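Local coordinates for cyclopropane mycolic acid synthase 1 (PDB 1KPG), which catalyses transfer of a methylene group from S-adenosyl-L-methionine to a double bond of mycolic acids, forming a cyclopropane ring at the distal position, at residues 167-172 with 278-283; 33-38 with 230-235; 51-56 with 76-81. All coordinates share one frame; numbering follows the deposited sequence.

In the fold
Contacts 1 and 2 line the detergent and carbonate site, and contact 3 lies behind the cofactor end. Contacts 1 and 2 have centres about 12 Å apart and share a bound carbonate and the detergent cetyl-trimethyl-ammonium; I169 CD1 packs on Y232 CE2 at 3.8 Å between them. The side chain of I278 in contact 1 is about 5 Å from that of C269, the active-site residue inferred by similarity. Contact 3 has its centre about 14 Å from that of contact 2, and the side chain of T78 is about 5 Å from the bound S-adenosyl-L-homocysteine. It is tied to contact 2 through K52, whose NZ lies 2.6 Å from C35 O, a probable hydrogen bond.

Contact 1 (167-172 with 278-283); sequences HTITGL and IDVNQF. With 16A (cetyl-trimethyl-ammonium), chain G; CO3 (carbonate ion), chain E.
T170 O receives the amide of D279 at 2.7 Å from D279 N, and T170 N donates back to D279 O at 2.8 Å. T168 and N281 exchange the same pair of bonds, making an antiparallel ladder between strands 163-171 and 278-286. These are neighbours in a 3-2-1-4-5-7-6 sheet, the arrangement of class I methyltransferases, in which the last strand enters antiparallel beside the fifth.

On the face carrying H167, I169, V280 and Q282, the imidazole is held at both nitrogens. Q282 NE2 donates to H167 ND1 at 2.9 Å, nearly straight at 169°. The donor lies close to the imidazole plane and the acceptor close to the amide plane, although the two planes are 67° apart. That bond leaves H167 NE2 to donate to the carbonate, 2.6 Å from its O2; Y232 OH and C35 N also bind this ion. Q282 OE1 is engaged by K59, which should help fix the rotation of the amide. V280 CG2 approaches the imidazole obliquely, 3.4 Å from H167 NE2, while I169 CD1 reaches the detergent, 3.6 Å from its C3, so this face lines the ligand pocket.

The opposite face is packed away from that pocket, against helix 208-216. There N281 ND2 meets D279 OD2 from above the carboxylate plane and makes a weak, bent bond to T170 OG1; D279 OD1 has its partner in S227. Nearby, the methyl CG2 of T168 abuts the ring edge of F283, 3.8 Å from its CE2.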
loop_
_atom_site.group_PDB
_atom_site.type_symbol
_atom_site.label_atom_id
_atom_site.label_comp_id
_atom_site.label_asym_id
_atom_site.label_seq_id
_atom_site.Cartn_x
_atom_site.Cartn_y
_atom_site.Cartn_z
ATOM N N HIS A 167 -0.699 -6.675 2.648
ATOM C CA HIS A 167 -1.358 -5.656 3.452
ATOM C C HIS A 167 -2.193 -4.839 2.475
ATOM O O HIS A 167 -1.655 -4.186 1.589
ATOM C CB HIS A 167 -0.288 -4.791 4.136
ATOM C CG HIS A 167 -0.806 -3.526 4.751
ATOM N ND1 HIS A 167 -0.372 -3.069 5.978
ATOM C CD2 HIS A 167 -1.655 -2.581 4.279
ATOM C CE1 HIS A 167 -0.929 -1.900 6.234
ATOM N NE2 HIS A 167 -1.713 -1.581 5.217
ATOM N N THR A 168 -3.511 -4.879 2.637
ATOM C CA THR A 168 -4.388 -4.155 1.737
ATOM C C THR A 168 -5.669 -3.687 2.402
ATOM O O THR A 168 -6.149 -4.288 3.367
ATOM C CB THR A 168 -4.774 -5.027 0.524
ATOM O OG1 THR A 168 -5.732 -4.331 -0.283
ATOM C CG2 THR A 168 -5.383 -6.359 0.996
ATOM N N ILE A 169 -6.212 -2.602 1.868
ATOM C CA ILE A 169 -7.464 -2.037 2.340
ATOM C C ILE A 169 -8.536 -3.010 1.855
ATOM O O ILE A 169 -8.360 -3.670 0.833
ATOM C CB ILE A 169 -7.691 -0.639 1.707
ATOM C CG1 ILE A 169 -6.751 0.372 2.368
ATOM C CG2 ILE A 169 -9.155 -0.210 1.838
ATOM C CD1 ILE A 169 -6.562 1.648 1.573
ATOM N N THR A 170 -9.624 -3.121 2.605
ATOM C CA THR A 170 -10.713 -4.007 2.228
ATOM C C THR A 170 -11.985 -3.267 2.598
ATOM O O THR A 170 -11.952 -2.360 3.426
ATOM C CB THR A 170 -10.637 -5.359 2.987
ATOM O OG1 THR A 170 -10.749 -5.136 4.396
ATOM C CG2 THR A 170 -9.314 -6.050 2.707
ATOM N N GLY A 171 -13.104 -3.621 1.985
ATOM C CA GLY A 171 -14.324 -2.915 2.326
ATOM C C GLY A 171 -15.607 -3.690 2.137
ATOM O O GLY A 171 -15.631 -4.735 1.492
ATOM N N LEU A 172 -16.679 -3.158 2.718
ATOM C CA LEU A 172 -18.006 -3.754 2.627
ATOM C C LEU A 172 -18.702 -3.176 1.392
ATOM O O LEU A 172 -18.436 -2.038 0.995
ATOM C CB LEU A 172 -18.822 -3.411 3.880
ATOM C CG LEU A 172 -18.190 -3.734 5.238
ATOM C CD1 LEU A 172 -19.048 -3.164 6.358
ATOM C CD2 LEU A 172 -18.037 -5.243 5.383
ATOM N N ILE A 278 -14.923 0.697 5.767
ATOM C CA ILE A 278 -13.729 0.261 5.054
ATOM C C ILE A 278 -12.748 -0.166 6.121
ATOM O O ILE A 278 -12.743 0.366 7.226
ATOM C CB ILE A 278 -13.100 1.361 4.182
ATOM C CG1 ILE A 278 -12.908 2.638 4.999
ATOM C CG2 ILE A 278 -13.959 1.580 2.947
ATOM C CD1 ILE A 278 -12.384 3.794 4.178
ATOM N N ASP A 279 -11.910 -1.124 5.774
ATOM C CA ASP A 279 -10.972 -1.694 6.716
ATOM C C ASP A 279 -9.619 -1.824 6.022
ATOM O O ASP A 279 -9.455 -1.420 4.866
ATOM C CB ASP A 279 -11.538 -3.066 7.125
ATOM C CG ASP A 279 -10.860 -3.675 8.340
ATOM O OD1 ASP A 279 -10.011 -3.025 8.973
ATOM O OD2 ASP A 279 -11.200 -4.833 8.663
ATOM N N VAL A 280 -8.645 -2.353 6.746
ATOM C CA VAL A 280 -7.318 -2.575 6.202
ATOM C C VAL A 280 -6.772 -3.768 6.970
ATOM O O VAL A 280 -6.772 -3.784 8.196
ATOM C CB VAL A 280 -6.417 -1.331 6.366
ATOM C CG1 VAL A 280 -6.329 -0.918 7.826
ATOM C CG2 VAL A 280 -5.037 -1.613 5.776
ATOM N N ASN A 281 -6.327 -4.781 6.238
ATOM C CA ASN A 281 -5.829 -5.998 6.868
ATOM C C ASN A 281 -4.511 -6.496 6.315
ATOM O O ASN A 281 -4.174 -6.242 5.165
ATOM C CB ASN A 281 -6.865 -7.109 6.701
ATOM C CG ASN A 281 -8.136 -6.843 7.469
ATOM O OD1 ASN A 281 -8.246 -7.200 8.637
ATOM N ND2 ASN A 281 -9.100 -6.201 6.822
ATOM N N GLN A 282 -3.762 -7.198 7.158
ATOM C CA GLN A 282 -2.511 -7.800 6.736
ATOM C C GLN A 282 -2.807 -9.298 6.716
ATOM O O GLN A 282 -3.209 -9.869 7.729
ATOM C CB GLN A 282 -1.374 -7.509 7.722
ATOM C CG GLN A 282 -1.028 -6.034 7.906
ATOM C CD GLN A 282 0.413 -5.823 8.372
ATOM O OE1 GLN A 282 0.978 -6.651 9.090
ATOM N NE2 GLN A 282 1.007 -4.708 7.964
ATOM N N PHE A 283 -2.633 -9.917 5.553
ATOM C CA PHE A 283 -2.876 -11.346 5.382
ATOM C C PHE A 283 -1.537 -12.062 5.288
ATOM O O PHE A 283 -0.757 -11.796 4.369
ATOM C CB PHE A 283 -3.640 -11.608 4.079
ATOM C CG PHE A 283 -4.993 -10.962 4.016
ATOM C CD1 PHE A 283 -6.128 -11.657 4.415
ATOM C CD2 PHE A 283 -5.134 -9.657 3.543
ATOM C CE1 PHE A 283 -7.387 -11.065 4.343
ATOM C CE2 PHE A 283 -6.385 -9.055 3.468
ATOM C CZ PHE A 283 -7.515 -9.760 3.869
HETATM C C1 16A G . -6.441 5.693 2.209
HETATM C C2 16A G . -7.215 5.197 0.985
HETATM C C3 16A G . -8.603 4.665 1.375
HETATM C C4 16A G . -9.455 4.132 0.215
HETATM C C5 16A G . -10.829 3.645 0.711
HETATM C C6 16A G . -11.777 3.077 -0.365
HETATM C C7 16A G . -12.081 3.875 -1.663
HETATM C C8 16A G . -11.715 3.333 -3.067
HETATM C C9 16A G . -11.359 1.840 -3.275
HETATM C C10 16A G . -9.865 1.536 -3.223
HETATM C C11 16A G . -9.022 1.674 -4.517
HETATM C C12 16A G . -7.663 2.418 -4.503
HETATM C C13 16A G . -6.792 2.282 -3.233
HETATM C C14 16A G . -5.465 3.042 -3.304
HETATM C C15 16A G . -4.823 3.013 -1.904
HETATM C C16 16A G . -3.521 3.847 -1.903
HETATM N N1 16A G . -2.642 4.020 -0.750
HETATM C C17 16A G . -1.563 4.951 -1.248
HETATM C C18 16A G . -3.288 4.686 0.453
HETATM C C19 16A G . -1.949 2.723 -0.387
HETATM C C CO3 E . -3.039 0.665 3.048
HETATM O O1 CO3 E . -3.304 1.926 2.291
HETATM O O2 CO3 E . -2.573 0.733 4.310
HETATM O O3 CO3 E . -3.284 -0.544 2.467
#

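Contact 2 (33-38 with 230-235); sequences YSCAYF and PHYAKT. With 16A (cetyl-trimethyl-ammonium), chain G; SAH (S-adenosyl-L-homocysteine), chain F; CO3 (carbonate ion), chain E.
C35 sets its CB over the phenol face of Y232, 3.5 Å from the ring centroid and 15° off the normal. With SG anti to the backbone N (chi1 -171°), the sulfur is carried past the ring toward the helix backbone, 3.3 Å from Y232 N, and makes an oblique sulfur-aromatic contact. This is the dense end of the interface, and it forms part of the ligand site. C35 N and Y232 OH both donate to the carbonate, 2.7 Å from C35 N to its O2 and 2.5 Å from Y232 OH to its O1. Just upstream, Y33 N and S34 OG hold the carboxylate of S-adenosyl-homocysteine, in agreement with the cofactor role assigned to these residues by similarity, and the detergent methyl C17 sits over the centre of the Y33 ring.

Two linked hydrogen bonds tie the loop to the helix: A36 N donates to T235 OG1 at 3.1 Å, and the T235 hydroxyl donates in turn to H231 O at 2.8 Å from its OG1. T235 N reaches the same oxygen from the other face of its plane. A36 O is buried against H231 CB, with no clear hydrogen-bond donor in the model.

Toward solvent the contact becomes looser and rests on rings. Y37 directs an edge at the H231 face, with centroids 5.2 Å apart and planes at 62°; exposed K234 crosses F38 at about a right angle and lays CG over the ring, 3.8 Å from its centroid, before its amine leads away.

Segment 33-38 is thus wedged between helices 229-245 and 45-57: A36 and F38 touch A48 of the latter, while C35 abuts H167, and Y232 abuts I169, of strand 163-171.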
loop_
_atom_site.group_PDB
_atom_site.type_symbol
_atom_site.label_atom_id
_atom_site.label_comp_id
_atom_site.label_asym_id
_atom_site.label_seq_id
_atom_site.Cartn_x
_atom_site.Cartn_y
_atom_site.Cartn_z
ATOM N N TYR A 33 3.266 5.671 2.466
ATOM C CA TYR A 33 1.920 6.052 2.033
ATOM C C TYR A 33 0.952 4.888 2.230
ATOM O O TYR A 33 0.434 4.316 1.264
ATOM C CB TYR A 33 1.987 6.461 0.553
ATOM C CG TYR A 33 0.830 7.283 0.012
ATOM C CD1 TYR A 33 -0.218 7.697 0.838
ATOM C CD2 TYR A 33 0.796 7.658 -1.332
ATOM C CE1 TYR A 33 -1.272 8.464 0.337
ATOM C CE2 TYR A 33 -0.256 8.424 -1.847
ATOM C CZ TYR A 33 -1.286 8.824 -1.001
ATOM O OH TYR A 33 -2.322 9.589 -1.488
ATOM N N SER A 34 0.722 4.544 3.492
ATOM C CA SER A 34 -0.164 3.455 3.857
ATOM C C SER A 34 -0.486 3.551 5.346
ATOM O O SER A 34 0.049 4.410 6.057
ATOM C CB SER A 34 0.496 2.110 3.524
ATOM O OG SER A 34 1.841 2.072 3.972
ATOM N N CYS A 35 -1.354 2.670 5.821
ATOM C CA CYS A 35 -1.766 2.696 7.220
ATOM C C CYS A 35 -0.631 2.454 8.209
ATOM O O CYS A 35 0.090 1.466 8.110
ATOM C CB CYS A 35 -2.859 1.664 7.467
ATOM S SG CYS A 35 -3.567 1.831 9.090
ATOM N N ALA A 36 -0.479 3.363 9.164
ATOM C CA ALA A 36 0.567 3.220 10.169
ATOM C C ALA A 36 0.035 2.336 11.284
ATOM O O ALA A 36 -1.165 2.044 11.334
ATOM C CB ALA A 36 0.966 4.588 10.723
ATOM N N TYR A 37 0.925 1.920 12.175
ATOM C CA TYR A 37 0.559 1.062 13.289
ATOM C C TYR A 37 0.939 1.723 14.608
ATOM O O TYR A 37 2.110 1.741 14.992
ATOM C CB TYR A 37 1.269 -0.291 13.152
ATOM C CG TYR A 37 0.994 -1.287 14.262
ATOM C CD1 TYR A 37 -0.299 -1.496 14.744
ATOM C CD2 TYR A 37 2.029 -2.048 14.803
ATOM C CE1 TYR A 37 -0.551 -2.441 15.740
ATOM C CE2 TYR A 37 1.789 -2.995 15.796
ATOM C CZ TYR A 37 0.499 -3.187 16.260
ATOM O OH TYR A 37 0.268 -4.121 17.242
ATOM N N PHE A 38 -0.055 2.274 15.294
ATOM C CA PHE A 38 0.192 2.915 16.571
ATOM C C PHE A 38 0.244 1.844 17.648
ATOM O O PHE A 38 -0.680 1.683 18.447
ATOM C CB PHE A 38 -0.888 3.964 16.850
ATOM C CG PHE A 38 -0.861 5.108 15.872
ATOM C CD1 PHE A 38 -1.405 4.966 14.601
ATOM C CD2 PHE A 38 -0.208 6.295 16.189
ATOM C CE1 PHE A 38 -1.296 5.986 13.652
ATOM C CE2 PHE A 38 -0.092 7.321 15.250
ATOM C CZ PHE A 38 -0.636 7.163 13.978
ATOM N N PRO A 230 -8.754 0.949 13.017
ATOM C CA PRO A 230 -8.703 2.162 13.850
ATOM C C PRO A 230 -7.445 2.991 13.587
ATOM O O PRO A 230 -7.464 4.215 13.688
ATOM C CB PRO A 230 -8.713 1.611 15.279
ATOM C CG PRO A 230 -9.279 0.235 15.139
ATOM C CD PRO A 230 -8.686 -0.254 13.858
ATOM N N HIS A 231 -6.352 2.306 13.258
ATOM C CA HIS A 231 -5.079 2.967 12.986
ATOM C C HIS A 231 -5.117 3.835 11.722
ATOM O O HIS A 231 -4.400 4.839 11.631
ATOM C CB HIS A 231 -3.969 1.918 12.865
ATOM C CG HIS A 231 -3.778 1.100 14.105
ATOM N ND1 HIS A 231 -3.014 1.527 15.170
ATOM C CD2 HIS A 231 -4.281 -0.106 14.463
ATOM C CE1 HIS A 231 -3.054 0.619 16.129
ATOM N NE2 HIS A 231 -3.817 -0.380 15.725
ATOM N N TYR A 232 -5.951 3.467 10.751
ATOM C CA TYR A 232 -6.007 4.262 9.529
ATOM C C TYR A 232 -6.717 5.585 9.732
ATOM O O TYR A 232 -6.333 6.596 9.145
ATOM C CB TYR A 232 -6.680 3.504 8.378
ATOM C CG TYR A 232 -5.924 3.670 7.075
ATOM C CD1 TYR A 232 -5.204 4.838 6.815
ATOM C CD2 TYR A 232 -5.878 2.646 6.132
ATOM C CE1 TYR A 232 -4.442 4.977 5.652
ATOM C CE2 TYR A 232 -5.124 2.777 4.960
ATOM C CZ TYR A 232 -4.405 3.943 4.732
ATOM O OH TYR A 232 -3.631 4.071 3.600
ATOM N N ALA A 233 -7.757 5.581 10.562
ATOM C CA ALA A 233 -8.494 6.805 10.830
ATOM C C ALA A 233 -7.489 7.812 11.383
ATOM O O ALA A 233 -7.429 8.961 10.948
ATOM C CB ALA A 233 -9.603 6.540 11.849
ATOM N N LYS A 234 -6.692 7.360 12.341
ATOM C CA LYS A 234 -5.673 8.205 12.956
ATOM C C LYS A 234 -4.646 8.656 11.921
ATOM O O LYS A 234 -4.323 9.842 11.835
ATOM C CB LYS A 234 -4.970 7.438 14.078
ATOM C CG LYS A 234 -3.890 8.229 14.799
ATOM C CD LYS A 234 -4.471 9.457 15.494
ATOM C CE LYS A 234 -3.441 10.111 16.396
ATOM N NZ LYS A 234 -3.947 11.384 16.988
ATOM N N THR A 235 -4.141 7.703 11.135
ATOM C CA THR A 235 -3.149 7.991 10.098
ATOM C C THR A 235 -3.674 9.068 9.165
ATOM O O THR A 235 -2.994 10.051 8.890
ATOM C CB THR A 235 -2.824 6.745 9.241
ATOM O OG1 THR A 235 -2.305 5.703 10.071
ATOM C CG2 THR A 235 -1.784 7.088 8.179
HETATM C C1 16A G . -6.441 5.693 2.209
HETATM C C2 16A G . -7.215 5.197 0.985
HETATM C C3 16A G . -8.603 4.665 1.375
HETATM C C4 16A G . -9.455 4.132 0.215
HETATM C C5 16A G . -10.829 3.645 0.711
HETATM C C6 16A G . -11.777 3.077 -0.365
HETATM C C7 16A G . -12.081 3.875 -1.663
HETATM C C8 16A G . -11.715 3.333 -3.067
HETATM C C9 16A G . -11.359 1.840 -3.275
HETATM C C10 16A G . -9.865 1.536 -3.223
HETATM C C11 16A G . -9.022 1.674 -4.517
HETATM C C12 16A G . -7.663 2.418 -4.503
HETATM C C13 16A G . -6.792 2.282 -3.233
HETATM C C14 16A G . -5.465 3.042 -3.304
HETATM C C15 16A G . -4.823 3.013 -1.904
HETATM C C16 16A G . -3.521 3.847 -1.903
HETATM N N1 16A G . -2.642 4.020 -0.750
HETATM C C17 16A G . -1.563 4.951 -1.248
HETATM C C18 16A G . -3.288 4.686 0.453
HETATM C C19 16A G . -1.949 2.723 -0.387
HETATM N N SAH F . 4.044 0.130 -0.419
HETATM C CA SAH F . 4.300 1.571 -0.347
HETATM C CB SAH F . 3.540 2.354 -1.433
HETATM C CG SAH F . 1.997 2.236 -1.458
HETATM S SD SAH F . 1.225 3.242 -2.754
HETATM C C SAH F . 3.919 2.133 1.027
HETATM O O SAH F . 3.201 1.430 1.768
HETATM O OXT SAH F . 4.330 3.274 1.343
HETATM C "C5'" SAH F . 0.736 2.012 -4.006
HETATM C "C4'" SAH F . 1.975 1.457 -4.697
HETATM O "O4'" SAH F . 1.755 0.239 -5.457
HETATM C "C3'" SAH F . 2.637 2.443 -5.658
HETATM O "O3'" SAH F . 4.056 2.425 -5.418
HETATM C "C2'" SAH F . 2.273 1.895 -7.022
HETATM O "O2'" SAH F . 3.192 2.339 -8.017
HETATM C "C1'" SAH F . 2.324 0.430 -6.766
HETATM N N9 SAH F . 1.649 -0.425 -7.758
HETATM C C8 SAH F . 0.233 -0.424 -8.237
HETATM N N7 SAH F . -0.035 -1.330 -9.121
HETATM C C5 SAH F . 1.202 -1.996 -9.286
HETATM C C6 SAH F . 1.601 -3.099 -10.111
HETATM N N6 SAH F . 0.751 -3.729 -10.942
HETATM N N1 SAH F . 2.908 -3.521 -10.037
HETATM C C2 SAH F . 3.773 -2.901 -9.206
HETATM N N3 SAH F . 3.529 -1.866 -8.386
HETATM C C4 SAH F . 2.217 -1.454 -8.470
HETATM C C CO3 E . -3.039 0.665 3.048
HETATM O O1 CO3 E . -3.304 1.926 2.291
HETATM O O2 CO3 E . -2.573 0.733 4.310
HETATM O O3 CO3 E . -3.284 -0.544 2.467
#

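Contact 3 (51-56 with 76-81); sequences AKIDLA and GATMMR
R81 leaves its helix with CG anti to the backbone N (chi1 179°) and stays extended through to NE, spanning the gap to D54, whose CG is turned anti to its own carbonyl carbon and swings the carboxylate over to meet it. The outcome is a side-on, two-pronged salt bridge: R81 NE donates to D54 OD2 at 2.6 Å and R81 NH2 to D54 OD1 at 2.9 Å. Both oxygens are approached on their syn side, but the grip is twisted, since carboxylate and guanidinium planes are 50° apart; OD1 uses its syn lone pair, whereas OD2 is met out of the carboxylate plane.

The bridge links helix 45-57 to helix 77-86. The latter follows the first strand and glycine-rich loop of the Rossmann-like methyltransferase domain, with G76, a cofactor-binding residue by similarity, at its N-cap. The local axes run 10.3 Å apart at 63°, a separation too wide for backbones to touch, so side chains fill it. I53 does most of this. Its CG2 leans on the aliphatic part of R81, 3.8 Å from CD; CG1 comes 3.7 Å from T78 OG1; and CD1 reaches the methyl of A77, 4.1 Å from its CB.

D54 OD2 has a further partner in the hydroxyl of Y86, near the end of helix 77-86, so that this oxygen is bound by two residues of one helix. Paired with R81 and supported by Y86, D54 is probably kept ionised, and the partly exposed ion pair borders the apolar bridge that I53 builds.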
loop_
_atom_site.group_PDB
_atom_site.type_symbol
_atom_site.label_atom_id
_atom_site.label_comp_id
_atom_site.label_asym_id
_atom_site.label_seq_id
_atom_site.Cartn_x
_atom_site.Cartn_y
_atom_site.Cartn_z
ATOM N N ALA A 51 6.689 1.037 12.872
ATOM C CA ALA A 51 6.048 -0.040 13.614
ATOM C C ALA A 51 5.237 -0.902 12.649
ATOM O O ALA A 51 5.171 -2.122 12.792
ATOM C CB ALA A 51 5.144 0.538 14.692
ATOM N N LYS A 52 4.628 -0.257 11.661
ATOM C CA LYS A 52 3.846 -0.977 10.669
ATOM C C LYS A 52 4.788 -1.760 9.750
ATOM O O LYS A 52 4.500 -2.905 9.380
ATOM C CB LYS A 52 2.974 0.006 9.875
ATOM C CG LYS A 52 2.199 -0.615 8.723
ATOM C CD LYS A 52 3.032 -0.696 7.455
ATOM C CE LYS A 52 3.468 0.687 6.955
ATOM N NZ LYS A 52 2.310 1.592 6.689
ATOM N N ILE A 53 5.915 -1.154 9.386
ATOM C CA ILE A 53 6.889 -1.835 8.527
ATOM C C ILE A 53 7.463 -3.063 9.244
ATOM O O ILE A 53 7.598 -4.130 8.645
ATOM C CB ILE A 53 8.048 -0.894 8.126
ATOM C CG1 ILE A 53 7.536 0.172 7.146
ATOM C CG2 ILE A 53 9.176 -1.691 7.481
ATOM C CD1 ILE A 53 8.545 1.268 6.852
ATOM N N ASP A 54 7.795 -2.913 10.524
ATOM C CA ASP A 54 8.332 -4.036 11.296
ATOM C C ASP A 54 7.263 -5.118 11.489
ATOM O O ASP A 54 7.569 -6.309 11.461
ATOM C CB ASP A 54 8.843 -3.558 12.661
ATOM C CG ASP A 54 10.182 -2.811 12.570
ATOM O OD1 ASP A 54 10.448 -1.974 13.457
ATOM O OD2 ASP A 54 10.972 -3.065 11.628
ATOM N N LEU A 55 6.014 -4.702 11.686
ATOM C CA LEU A 55 4.910 -5.650 11.864
ATOM C C LEU A 55 4.792 -6.539 10.626
ATOM O O LEU A 55 4.630 -7.757 10.728
ATOM C CB LEU A 55 3.590 -4.908 12.073
ATOM C CG LEU A 55 2.339 -5.803 12.117
ATOM C CD1 LEU A 55 2.376 -6.683 13.368
ATOM C CD2 LEU A 55 1.083 -4.950 12.108
ATOM N N ALA A 56 4.876 -5.916 9.456
ATOM C CA ALA A 56 4.793 -6.639 8.190
ATOM C C ALA A 56 6.032 -7.516 7.969
ATOM O O ALA A 56 5.913 -8.725 7.733
ATOM C CB ALA A 56 4.641 -5.648 7.039
ATOM N N GLY A 76 10.152 3.665 -1.264
ATOM C CA GLY A 76 11.192 2.808 -0.713
ATOM C C GLY A 76 11.480 2.612 0.767
ATOM O O GLY A 76 12.440 1.917 1.091
ATOM N N ALA A 77 10.684 3.180 1.667
ATOM C CA ALA A 77 10.973 3.020 3.094
ATOM C C ALA A 77 11.047 1.561 3.559
ATOM O O ALA A 77 11.947 1.193 4.322
ATOM C CB ALA A 77 9.946 3.772 3.929
ATOM N N THR A 78 10.112 0.735 3.101
ATOM C CA THR A 78 10.077 -0.675 3.501
ATOM C C THR A 78 11.305 -1.446 3.023
ATOM O O THR A 78 11.881 -2.231 3.771
ATOM C CB THR A 78 8.784 -1.360 2.982
ATOM O OG1 THR A 78 7.651 -0.734 3.592
ATOM C CG2 THR A 78 8.765 -2.853 3.326
HETATM N N MSE A 79 11.696 -1.211 1.774
HETATM C CA MSE A 79 12.864 -1.864 1.182
HETATM C C MSE A 79 14.131 -1.578 1.963
HETATM O O MSE A 79 14.876 -2.483 2.335
HETATM C CB MSE A 79 13.122 -1.344 -0.227
HETATM C CG MSE A 79 12.225 -1.840 -1.289
HETATM SE SE MSE A 79 12.701 -0.881 -2.879
HETATM C CE MSE A 79 14.460 -1.587 -3.163
HETATM N N MSE A 80 14.390 -0.293 2.153
HETATM C CA MSE A 80 15.585 0.144 2.842
HETATM C C MSE A 80 15.656 -0.333 4.289
HETATM O O MSE A 80 16.750 -0.578 4.796
HETATM C CB MSE A 80 15.704 1.670 2.766
HETATM C CG MSE A 80 15.777 2.211 1.342
HETATM SE SE MSE A 80 16.980 1.229 0.146
HETATM C CE MSE A 80 15.843 1.145 -1.407
ATOM N N ARG A 81 14.512 -0.466 4.958
ATOM C CA ARG A 81 14.541 -0.950 6.336
ATOM C C ARG A 81 14.783 -2.461 6.341
ATOM O O ARG A 81 15.426 -2.982 7.245
ATOM C CB ARG A 81 13.244 -0.624 7.093
ATOM C CG ARG A 81 13.263 -1.142 8.532
ATOM C CD ARG A 81 12.249 -0.446 9.426
ATOM N NE ARG A 81 12.275 -0.937 10.813
ATOM C CZ ARG A 81 13.215 -0.644 11.711
ATOM N NH1 ARG A 81 14.232 0.146 11.391
ATOM N NH2 ARG A 81 13.131 -1.133 12.943
#